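Local coordinates for odorant binding protein, antennal (Anopheles gambiae, PDB 3R1V), which probably binds odorant molecules as a secreted antennal protein, and here holds an azobenzene phenol ligand inside its helical fold, at residues 7-12 with 76-81. Numbering follows the deposited sequence.
Sequences PDRYKK and IPDDVK
Tyr10 reaches across to the loop at 76-78 and makes its contact through its hydroxyl and ring edge. Its CG lies opposite the carbonyl carbon about the CA–CB bond (chi1 -69°), and its side chain meets those of Pro77 and Asp78 coming from the opposite direction. From OH to Asp78 OD1 the separation is 3.4 Å, a weak hydrogen bond with the phenol as donor. OD1 and Pro77 CD sit at the ring's edge, near its plane, while the carboxylate stands almost perpendicular to the ring, the two planes 84° apart. CD is the Pro77 atom nearest the same hydroxyl, and Ile76 adds its CD1 at 3.6 Å from that OH.

In this all-helical PBP/GOBP fold, the contact joins residues 7-10, at the approach to helix 11-25, to residues 76-78 of the loop before helix 81-91. It lies at the surface, yet the Ile76 side chain comes within about 8 Å of the bound azobenzene ligand. Residues 8-10 have helical backbone angles, and a bond from Tyr10 N to Pro7 O at 3.1 Å closes a turn. The side chains of Pro7, Arg9 and Tyr10 all point toward the loop.

Arg9 runs past Pro77 in the opposing direction, its chain bent at chi2 and chi3, and brings NH1 to 3.3 Å from Pro77 CG. The Tyr10 hydroxyl lies over one guanidinium face, displaced toward the rim. Asp78 OD1 lies 4.2 Å from Arg9 NH2, beyond salt-bridge range and well out of the guanidinium plane, so any attraction is probably between the charges alone, with no N-H pointing at the oxygen. Pro7 CG approaches this carboxylate oxygen to 3.9 Å.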
ATOM      1  N   PRO A   7      -2.121  13.343  -8.191  1.00 52.48           N
ATOM      2  CA  PRO A   7      -1.837  13.779  -9.576  1.00 52.13           C
ATOM      3  C   PRO A   7      -2.068  12.672 -10.599  1.00 55.33           C
ATOM      4  O   PRO A   7      -1.691  11.524 -10.345  1.00 55.03           O
ATOM      5  CB  PRO A   7      -0.360  14.176  -9.529  1.00 53.94           C
ATOM      6  CG  PRO A   7      -0.102  14.526  -8.118  1.00 58.42           C
ATOM      7  CD  PRO A   7      -1.054  13.758  -7.258  1.00 54.00           C
ATOM      8  N   ASP A   8      -2.719  13.007 -11.732  1.00 51.24           N
ATOM      9  CA  ASP A   8      -3.050  12.058 -12.802  1.00 50.72           C
ATOM     10  C   ASP A   8      -1.854  11.256 -13.334  1.00 53.36           C
ATOM     11  O   ASP A   8      -2.044  10.146 -13.826  1.00 52.89           O
ATOM     12  CB  ASP A   8      -3.829  12.742 -13.936  1.00 52.69           C
ATOM     13  CG  ASP A   8      -5.245  13.120 -13.547  1.00 63.50           C
ATOM     14  OD1 ASP A   8      -6.167  12.304 -13.789  1.00 63.94           O
ATOM     15  OD2 ASP A   8      -5.435  14.230 -13.007  1.00 70.03           O
ATOM     16  N   ARG A   9      -0.631  11.788 -13.188  1.00 48.98           N
ATOM     17  CA  ARG A   9       0.615  11.152 -13.626  1.00 48.41           C
ATOM     18  C   ARG A   9       1.001   9.864 -12.864  1.00 51.27           C
ATOM     19  O   ARG A   9       1.862   9.120 -13.339  1.00 50.69           O
ATOM     20  CB  ARG A   9       1.770  12.159 -13.586  1.00 48.79           C
ATOM     21  CG  ARG A   9       1.973  12.763 -12.209  1.00 59.66           C
ATOM     22  CD  ARG A   9       3.424  13.017 -11.940  1.00 69.75           C
ATOM     23  NE  ARG A   9       3.601  14.297 -11.260  1.00 78.75           N
ATOM     24  CZ  ARG A   9       4.778  14.786 -10.893  1.00 93.39           C
ATOM     25  NH1 ARG A   9       5.894  14.111 -11.130  1.00 80.79           N
ATOM     26  NH2 ARG A   9       4.847  15.964 -10.285  1.00 80.35           N
ATOM     27  N   TYR A  10       0.408   9.627 -11.673  1.00 47.07           N
ATOM     28  CA  TYR A  10       0.686   8.428 -10.873  1.00 46.45           C
ATOM     29  C   TYR A  10      -0.230   7.282 -11.225  1.00 49.22           C
ATOM     30  O   TYR A  10       0.032   6.144 -10.827  1.00 48.60           O
ATOM     31  CB  TYR A  10       0.592   8.723  -9.374  1.00 47.65           C
ATOM     32  CG  TYR A  10       1.697   9.616  -8.870  1.00 49.43           C
ATOM     33  CD1 TYR A  10       3.024   9.202  -8.901  1.00 51.46           C
ATOM     34  CD2 TYR A  10       1.418  10.870  -8.342  1.00 50.16           C
ATOM     35  CE1 TYR A  10       4.052  10.029  -8.445  1.00 52.38           C
ATOM     36  CE2 TYR A  10       2.435  11.702  -7.873  1.00 51.06           C
ATOM     37  CZ  TYR A  10       3.751  11.276  -7.927  1.00 58.66           C
ATOM     38  OH  TYR A  10       4.747  12.088  -7.463  1.00 59.43           O
ATOM     39  N   LYS A  11      -1.305   7.579 -11.966  1.00 45.08           N
ATOM     40  CA  LYS A  11      -2.306   6.615 -12.397  1.00 44.53           C
ATOM     41  C   LYS A  11      -1.713   5.485 -13.248  1.00 47.19           C
ATOM     42  O   LYS A  11      -1.871   4.312 -12.894  1.00 46.52           O
ATOM     43  CB  LYS A  11      -3.484   7.340 -13.087  1.00 47.14           C
ATOM     44  CG  LYS A  11      -4.442   6.458 -13.887  1.00 62.88           C
ATOM     45  CD  LYS A  11      -4.822   5.189 -13.146  1.00 73.49           C
ATOM     46  CE  LYS A  11      -6.218   5.262 -12.710  1.00 84.57           C
ATOM     47  NZ  LYS A  11      -6.416   4.633 -11.399  1.00 93.92           N
ATOM     48  N   LYS A  12      -1.053   5.837 -14.364  1.00 43.05           N
ATOM     49  CA  LYS A  12      -0.431   4.895 -15.293  1.00 42.49           C
ATOM     50  C   LYS A  12       0.515   3.906 -14.568  1.00 44.91           C
ATOM     51  O   LYS A  12       0.256   2.707 -14.666  1.00 44.18           O
ATOM     52  CB  LYS A  12       0.281   5.622 -16.456  1.00 45.36           C
ATOM     53  CG  LYS A  12      -0.250   7.029 -16.764  1.00 63.89           C
ATOM     54  CD  LYS A  12      -1.394   7.026 -17.779  1.00 75.75           C
ATOM     55  CE  LYS A  12      -0.925   7.337 -19.181  1.00 88.75           C
ATOM     56  NZ  LYS A  12      -0.118   6.230 -19.765  1.00 98.88           N
ATOM     57  N   ILE A  76      10.066  11.052  -4.936  1.00 49.11           N
ATOM     58  CA  ILE A  76       8.875  11.834  -5.071  1.00 49.03           C
ATOM     59  C   ILE A  76       9.141  13.342  -5.246  1.00 53.30           C
ATOM     60  O   ILE A  76      10.042  13.894  -4.605  1.00 52.96           O
ATOM     61  CB  ILE A  76       8.001  11.433  -3.860  1.00 52.06           C
ATOM     62  CG1 ILE A  76       6.669  10.752  -4.262  1.00 52.40           C
ATOM     63  CG2 ILE A  76       7.951  12.442  -2.718  1.00 52.72           C
ATOM     64  CD1 ILE A  76       5.375  11.466  -3.952  1.00 58.37           C
ATOM     65  N   PRO A  77       8.367  14.009  -6.126  1.00 50.11           N
ATOM     66  CA  PRO A  77       8.569  15.447  -6.347  1.00 50.03           C
ATOM     67  C   PRO A  77       7.636  16.372  -5.543  1.00 54.17           C
ATOM     68  O   PRO A  77       7.857  17.585  -5.558  1.00 53.88           O
ATOM     69  CB  PRO A  77       8.294  15.581  -7.847  1.00 51.77           C
ATOM     70  CG  PRO A  77       7.297  14.481  -8.148  1.00 56.19           C
ATOM     71  CD  PRO A  77       7.302  13.492  -7.008  1.00 51.71           C
ATOM     72  N   ASP A  78       6.593  15.826  -4.877  1.00 50.67           N
ATOM     73  CA  ASP A  78       5.612  16.650  -4.165  1.00 50.40           C
ATOM     74  C   ASP A  78       5.520  16.575  -2.635  1.00 53.79           C
ATOM     75  O   ASP A  78       6.143  15.723  -1.999  1.00 53.33           O
ATOM     76  CB  ASP A  78       4.224  16.615  -4.843  1.00 52.29           C
ATOM     77  CG  ASP A  78       3.708  15.243  -5.234  1.00 62.09           C
ATOM     78  OD1 ASP A  78       3.422  15.038  -6.434  1.00 62.52           O
ATOM     79  OD2 ASP A  78       3.547  14.388  -4.334  1.00 67.93           O
ATOM     80  N   ASP A  79       4.744  17.524  -2.067  1.00 50.17           N
ATOM     81  CA  ASP A  79       4.475  17.753  -0.649  1.00 49.87           C
ATOM     82  C   ASP A  79       3.783  16.562   0.023  1.00 53.54           C
ATOM     83  O   ASP A  79       2.560  16.556   0.201  1.00 53.13           O
ATOM     84  CB  ASP A  79       3.663  19.056  -0.488  1.00 51.63           C
ATOM     85  CG  ASP A  79       3.660  19.649   0.906  1.00 60.73           C
ATOM     86  OD1 ASP A  79       4.742  19.699   1.534  1.00 61.14           O
ATOM     87  OD2 ASP A  79       2.592  20.127   1.343  1.00 66.51           O
ATOM     88  N   VAL A  80       4.581  15.552   0.397  1.00 50.19           N
ATOM     89  CA  VAL A  80       4.096  14.329   1.037  1.00 50.02           C
ATOM     90  C   VAL A  80       4.734  14.091   2.428  1.00 53.75           C
ATOM     91  O   VAL A  80       4.285  13.206   3.156  1.00 53.35           O
ATOM     92  CB  VAL A  80       4.212  13.121   0.059  1.00 54.02           C
ATOM     93  CG1 VAL A  80       5.606  12.498   0.078  1.00 53.82           C
ATOM     94  CG2 VAL A  80       3.134  12.074   0.320  1.00 53.88           C
ATOM     95  N   LYS A  81       5.747  14.911   2.797  1.00 50.22           N
ATOM     96  CA  LYS A  81       6.503  14.835   4.056  1.00 49.99           C
ATOM     97  C   LYS A  81       5.670  14.737   5.341  1.00 53.61           C
ATOM     98  O   LYS A  81       5.896  13.809   6.113  1.00 53.22           O
ATOM     99  CB  LYS A  81       7.501  15.980   4.150  1.00 50.74           C
TER